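Local atomic coordinates of NalD (Pseudomonas aeruginosa PAO1, PDB entry 5DAJ), a protein that represses the MexAB-OprM multidrug efflux pump as a secondary, TetR-family regulator that probably binds DNA, and that binds novobiocin, which induces pump expression. Residues Leu24-Val28 with Ser29-Leu33; Glu103-Arg106 with Arg107-Ile111. All blocks are in the same frame, centred on the assembly; numbering follows the deposited sequence.

Overall arrangement
Contact 1 comes first along the chain, at the C-terminal end of helix 6-26 and in the loop that leads to helix 33-40; contact 2 follows within helix 103-114. Their centres are about 15 Å apart. One belongs to the DNA-binding part, the other to the C-terminal part of a TetR-family repressor, yet they touch: Leu-24 packs on Arg-107, Thr-110 and Ile-111, and Val-28 on Ile-111. Helix 103-114 thus lies against the end of helix 6-26, an interface through which, as in other TetR repressors, ligand binding in the C-terminal domain could reach the helix-turn-helix.

Contact 1 of 2, residues Leu24-Val28 with Ser29-Leu33; sequences LEKGV and SHTSL
Thr-31 OG1 donates to Gly-27 O at 2.6 Å, and Lys-26 NZ to His-30 O at 3.0 Å, two bonds that tie the end of helix 6-26 to the loop beyond it. The hydroxyl meets its carbonyl at a C=O...O angle of 156°, moderately tilted from the carbonyl plane. Thr-31 OG1 also rests against Lys-26 CB, 3.6 Å away, where the two side chains cross. The lysine chain leaves extended and then bends at chi3 and chi4, which brings its ammonium to the carbonyl of His-30. A type I beta turn from Val-28 to Thr-31 carries the chain round; its closing bond, Thr-31 N to Val-28 O at 3.1 Å, has the donor well above the carbonyl plane. Gly-27, with positive phi (93°), breaks the helix ahead of this turn. The turn leads to the predicted helix-turn-helix of the TetR fold, where Ser-32 is the N-cap of helix 33-40. His-30 sets its ring edge toward Lys-26 O, with CB 3.8 Å from that oxygen. Farther out, Lys-54 NZ bonds to both Val-28 O and Thr-31 O, on the first and last residues of the turn. Across the dimer interface, Glu-117 of the second subunit accepts from Ser-29 N, and Thr-119 OG1 of that subunit bonds to Lys-26 O.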
ATOM      1  N   LEU A  24       8.436   3.938  14.964  1.00 52.55           N
ATOM      2  CA  LEU A  24       7.302   4.811  14.686  1.00 55.72           C
ATOM      3  C   LEU A  24       7.707   6.287  14.565  1.00 56.80           C
ATOM      4  O   LEU A  24       7.211   7.011  13.706  1.00 63.58           O
ATOM      5  CB  LEU A  24       6.232   4.628  15.767  1.00 53.53           C
ATOM      6  CG  LEU A  24       4.852   5.220  15.527  1.00 57.42           C
ATOM      7  CD1 LEU A  24       4.215   4.659  14.266  1.00 58.96           C
ATOM      8  CD2 LEU A  24       3.972   4.926  16.733  1.00 48.50           C
ATOM      9  N   GLU A  25       8.635   6.715  15.408  1.00 59.47           N
ATOM     10  CA  GLU A  25       9.081   8.111  15.432  1.00 56.22           C
ATOM     11  C   GLU A  25      10.214   8.417  14.438  1.00 60.97           C
ATOM     12  O   GLU A  25      10.207   9.454  13.774  1.00 64.98           O
ATOM     13  CB  GLU A  25       9.493   8.484  16.860  1.00 43.18           C
ATOM     14  CG  GLU A  25       9.656   9.976  17.067  1.00 59.59           C
ATOM     15  N   LYS A  26      11.193   7.524  14.364  1.00 64.10           N
ATOM     16  CA  LYS A  26      12.422   7.750  13.577  1.00 68.50           C
ATOM     17  C   LYS A  26      12.446   7.058  12.216  1.00 64.85           C
ATOM     18  O   LYS A  26      13.192   7.466  11.322  1.00 67.00           O
ATOM     19  CB  LYS A  26      13.644   7.278  14.375  1.00 73.28           C
ATOM     20  CG  LYS A  26      14.000   8.159  15.565  1.00 78.74           C
ATOM     21  CD  LYS A  26      14.749   7.389  16.655  1.00 85.35           C
ATOM     22  CE  LYS A  26      16.007   6.681  16.157  1.00 86.37           C
ATOM     23  NZ  LYS A  26      17.069   7.623  15.707  1.00 87.11           N
ATOM     24  N   GLY A  27      11.662   5.996  12.080  1.00 55.57           N
ATOM     25  CA  GLY A  27      11.775   5.090  10.938  1.00 56.96           C
ATOM     26  C   GLY A  27      12.698   3.938  11.276  1.00 56.49           C
ATOM     27  O   GLY A  27      13.528   4.047  12.173  1.00 66.99           O
ATOM     28  N   VAL A  28      12.572   2.840  10.541  1.00 56.78           N
ATOM     29  CA  VAL A  28      13.340   1.615  10.811  1.00 55.47           C
ATOM     30  C   VAL A  28      14.823   1.750  10.437  1.00 57.81           C
ATOM     31  O   VAL A  28      15.688   1.315  11.192  1.00 54.66           O
ATOM     32  CB  VAL A  28      12.720   0.384  10.101  1.00 52.54           C
ATOM     33  CG1 VAL A  28      13.618  -0.849  10.202  1.00 36.60           C
ATOM     34  CG2 VAL A  28      11.363   0.066  10.708  1.00 53.00           C
ATOM     35  N   SER A  29      15.097   2.326   9.270  1.00 66.07           N
ATOM     36  CA  SER A  29      16.472   2.537   8.777  1.00 70.41           C
ATOM     37  C   SER A  29      17.332   3.316   9.769  1.00 68.36           C
ATOM     38  O   SER A  29      18.441   2.903  10.109  1.00 70.98           O
ATOM     39  CB  SER A  29      16.453   3.300   7.451  1.00 80.06           C
ATOM     40  OG  SER A  29      15.964   2.477   6.416  1.00 91.62           O
ATOM     41  N   HIS A  30      16.788   4.444  10.216  1.00 70.79           N
ATOM     42  CA  HIS A  30      17.448   5.350  11.168  1.00 71.66           C
ATOM     43  C   HIS A  30      17.346   4.903  12.638  1.00 62.12           C
ATOM     44  O   HIS A  30      17.718   5.657  13.536  1.00 76.57           O
ATOM     45  CB  HIS A  30      16.891   6.779  11.001  1.00 79.40           C
ATOM     46  CG  HIS A  30      17.216   7.401   9.677  1.00 94.74           C
ATOM     47  ND1 HIS A  30      18.511   7.601   9.243  1.00101.05           N
ATOM     48  CD2 HIS A  30      16.414   7.876   8.694  1.00 99.55           C
ATOM     49  CE1 HIS A  30      18.490   8.167   8.050  1.00108.16           C
ATOM     50  NE2 HIS A  30      17.231   8.344   7.694  1.00107.92           N
ATOM     51  N   THR A  31      16.838   3.693  12.879  1.00 53.96           N
ATOM     52  CA  THR A  31      16.791   3.098  14.215  1.00 51.39           C
ATOM     53  C   THR A  31      17.719   1.888  14.273  1.00 51.34           C
ATOM     54  O   THR A  31      17.530   0.903  13.551  1.00 55.80           O
ATOM     55  CB  THR A  31      15.373   2.647  14.610  1.00 48.62           C
ATOM     56  OG1 THR A  31      14.487   3.766  14.535  1.00 48.37           O
ATOM     57  CG2 THR A  31      15.349   2.093  16.044  1.00 43.95           C
ATOM     58  N   SER A  32      18.702   1.966  15.162  1.00 49.20           N
ATOM     59  CA  SER A  32      19.675   0.898  15.355  1.00 50.01           C
ATOM     60  C   SER A  32      19.298   0.021  16.541  1.00 48.12           C
ATOM     61  O   SER A  32      18.453   0.382  17.370  1.00 49.36           O
ATOM     62  CB  SER A  32      21.058   1.498  15.602  1.00 51.16           C
ATOM     63  OG  SER A  32      21.104   2.129  16.867  1.00 52.65           O
ATOM     64  N   LEU A  33      19.938  -1.138  16.615  1.00 46.32           N
ATOM     65  CA  LEU A  33      19.734  -2.058  17.731  1.00 46.15           C
ATOM     66  C   LEU A  33      20.313  -1.477  19.021  1.00 50.81           C
ATOM     67  O   LEU A  33      19.791  -1.744  20.107  1.00 50.63           O
ATOM     68  CB  LEU A  33      20.344  -3.433  17.432  1.00 39.87           C
ATOM     69  CG  LEU A  33      19.700  -4.192  16.263  1.00 51.78           C
ATOM     70  CD1 LEU A  33      20.519  -5.412  15.879  1.00 63.61           C
ATOM     71  CD2 LEU A  33      18.278  -4.599  16.566  1.00 57.65           C
TER

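Contact 2 of 2, residues Glu103-Arg106 with Arg107-Ile111; sequences EKKR and RILTI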
ATOM      1  N   GLU A 103      -5.091   0.060  19.046  1.00 56.22           N
ATOM      2  CA  GLU A 103      -3.976   1.009  18.915  1.00 58.38           C
ATOM      3  C   GLU A 103      -2.642   0.325  18.593  1.00 58.63           C
ATOM      4  O   GLU A 103      -1.886   0.829  17.755  1.00 61.30           O
ATOM      5  CB  GLU A 103      -3.808   1.855  20.177  1.00 61.11           C
ATOM      6  CG  GLU A 103      -2.746   2.950  20.050  1.00 66.17           C
ATOM      7  CD  GLU A 103      -2.690   3.914  21.229  1.00 77.58           C
ATOM      8  OE1 GLU A 103      -1.738   4.724  21.267  1.00 84.56           O
ATOM      9  OE2 GLU A 103      -3.581   3.877  22.112  1.00 86.36           O
ATOM     10  N   LYS A 104      -2.362  -0.799  19.254  1.00 54.69           N
ATOM     11  CA  LYS A 104      -1.111  -1.533  19.009  1.00 58.63           C
ATOM     12  C   LYS A 104      -1.004  -1.937  17.533  1.00 61.58           C
ATOM     13  O   LYS A 104       0.043  -1.728  16.903  1.00 61.07           O
ATOM     14  CB  LYS A 104      -0.963  -2.794  19.870  1.00 63.54           C
ATOM     15  CG  LYS A 104       0.486  -3.266  19.962  1.00 68.74           C
ATOM     16  CD  LYS A 104       0.652  -4.565  20.746  1.00 70.45           C
ATOM     17  CE  LYS A 104       2.125  -4.890  21.048  1.00 74.50           C
ATOM     18  NZ  LYS A 104       2.828  -3.920  21.934  1.00 79.10           N
ATOM     19  N   LYS A 105      -2.096  -2.506  17.006  1.00 55.39           N
ATOM     20  CA  LYS A 105      -2.201  -2.888  15.587  1.00 54.75           C
ATOM     21  C   LYS A 105      -1.954  -1.689  14.679  1.00 51.11           C
ATOM     22  O   LYS A 105      -1.178  -1.761  13.731  1.00 56.66           O
ATOM     23  CB  LYS A 105      -3.584  -3.483  15.267  1.00 64.82           C
ATOM     24  CG  LYS A 105      -3.680  -4.300  13.969  1.00 72.01           C
ATOM     25  CD  LYS A 105      -5.146  -4.570  13.589  1.00 74.72           C
ATOM     26  CE  LYS A 105      -5.403  -5.965  13.038  1.00 73.30           C
ATOM     27  NZ  LYS A 105      -5.205  -6.043  11.565  1.00 73.46           N
ATOM     28  N   ARG A 106      -2.635  -0.592  14.987  1.00 49.89           N
ATOM     29  CA  ARG A 106      -2.518   0.643  14.214  1.00 43.31           C
ATOM     30  C   ARG A 106      -1.059   1.101  14.188  1.00 51.16           C
ATOM     31  O   ARG A 106      -0.516   1.335  13.112  1.00 53.48           O
ATOM     32  CB  ARG A 106      -3.415   1.744  14.786  1.00 49.08           C
ATOM     33  CG  ARG A 106      -3.479   3.015  13.944  1.00 50.95           C
ATOM     34  CD  ARG A 106      -4.082   4.167  14.724  1.00 60.91           C
ATOM     35  NE  ARG A 106      -5.224   3.744  15.548  1.00 68.93           N
ATOM     36  CZ  ARG A 106      -5.380   3.969  16.858  1.00 71.43           C
ATOM     37  NH1 ARG A 106      -4.492   4.668  17.569  1.00 75.37           N
ATOM     38  NH2 ARG A 106      -6.467   3.504  17.467  1.00 79.20           N
ATOM     39  N   ARG A 107      -0.439   1.184  15.362  1.00 43.21           N
ATOM     40  CA  ARG A 107       0.956   1.636  15.487  1.00 45.17           C
ATOM     41  C   ARG A 107       1.933   0.777  14.661  1.00 43.08           C
ATOM     42  O   ARG A 107       2.720   1.304  13.870  1.00 42.02           O
ATOM     43  CB  ARG A 107       1.400   1.672  16.957  1.00 47.29           C
ATOM     44  CG  ARG A 107       0.721   2.764  17.782  1.00 50.82           C
ATOM     45  CD  ARG A 107       0.975   2.626  19.287  1.00 49.06           C
ATOM     46  NE  ARG A 107       2.399   2.569  19.625  1.00 49.16           N
ATOM     47  CZ  ARG A 107       3.201   3.615  19.843  1.00 50.81           C
ATOM     48  NH1 ARG A 107       2.755   4.866  19.787  1.00 45.59           N
ATOM     49  NH2 ARG A 107       4.483   3.412  20.126  1.00 59.11           N
ATOM     50  N   ILE A 108       1.842  -0.535  14.832  1.00 40.79           N
ATOM     51  CA  ILE A 108       2.736  -1.474  14.156  1.00 44.60           C
ATOM     52  C   ILE A 108       2.524  -1.491  12.634  1.00 46.99           C
ATOM     53  O   ILE A 108       3.492  -1.557  11.874  1.00 50.82           O
ATOM     54  CB  ILE A 108       2.611  -2.899  14.744  1.00 45.39           C
ATOM     55  CG1 ILE A 108       3.239  -2.926  16.145  1.00 46.21           C
ATOM     56  CG2 ILE A 108       3.303  -3.927  13.855  1.00 42.75           C
ATOM     57  CD1 ILE A 108       2.923  -4.162  16.958  1.00 47.26           C
ATOM     58  N   LEU A 109       1.272  -1.448  12.193  1.00 47.90           N
ATOM     59  CA  LEU A 109       0.977  -1.418  10.752  1.00 47.56           C
ATOM     60  C   LEU A 109       1.382  -0.101  10.104  1.00 47.82           C
ATOM     61  O   LEU A 109       1.794  -0.099   8.941  1.00 49.46           O
ATOM     62  CB  LEU A 109      -0.490  -1.718  10.450  1.00 46.99           C
ATOM     63  CG  LEU A 109      -0.916  -3.162  10.683  1.00 49.23           C
ATOM     64  CD1 LEU A 109      -2.390  -3.280  10.366  1.00 56.91           C
ATOM     65  CD2 LEU A 109      -0.146  -4.161   9.844  1.00 50.85           C
ATOM     66  N   THR A 110       1.297   1.000  10.850  1.00 43.76           N
ATOM     67  CA  THR A 110       1.803   2.297  10.357  1.00 45.64           C
ATOM     68  C   THR A 110       3.313   2.185  10.163  1.00 46.46           C
ATOM     69  O   THR A 110       3.854   2.720   9.197  1.00 45.63           O
ATOM     70  CB  THR A 110       1.497   3.495  11.354  1.00 46.06           C
ATOM     71  OG1 THR A 110       0.106   3.588  11.657  1.00 52.67           O
ATOM     72  CG2 THR A 110       1.906   4.877  10.871  1.00 45.70           C
ATOM     73  N   ILE A 111       3.991   1.464  11.052  1.00 48.02           N
ATOM     74  CA  ILE A 111       5.429   1.216  10.859  1.00 50.53           C
ATOM     75  C   ILE A 111       5.671   0.436   9.562  1.00 49.74           C
ATOM     76  O   ILE A 111       6.488   0.837   8.725  1.00 52.23           O
ATOM     77  CB  ILE A 111       6.064   0.439  12.028  1.00 47.49           C
ATOM     78  CG1 ILE A 111       6.111   1.302  13.282  1.00 47.86           C
ATOM     79  CG2 ILE A 111       7.471   0.003  11.663  1.00 47.30           C
ATOM     80  CD1 ILE A 111       6.354   0.513  14.546  1.00 46.87           C
TER
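Glu-103 to Arg-106 offer their carbonyls in turn to the amides of Arg-107 to Thr-110, regular i to i+4 helical bonds of 2.8 to 3.0 Å between O and N. Thr-110 OG1 adds a second donor to Arg-106 O, at 2.8 Å and from above the carbonyl plane; chi1 of -55° sets the hydroxyl beside its own backbone N, facing back up the helix. Glu-103 and Arg-107 run alongside each other, CG of the glutamate 3.8 Å from CD of the arginine, with carboxylate and guanidinium planes 66° apart. Their charged ends stay separate, OE1 of Glu-103 being 4.7 Å from NH1 of Arg-107. The arginine's NE instead forms a salt bridge with Glu-20 of helix 6-26, which Lys-104 NZ shares. Arg-106 swings back so that one face of its guanidinium covers Glu-103 CA near the rim, while its NE and NH2 bond to the carbonyls of Leu-99 and Leu-100. Aliphatic parts pair one turn apart: Lys-104 CG meets Ile-108 CD1, and Lys-105 CG meets Leu-109 CD1, each at 4.0 Å. Ile-108 packs on helix 54-63 and Leu-109 on helix 159-179, as befits a helix of the C-terminal region of a TetR-family repressor, packed between the N-terminal helices and helix 159-179.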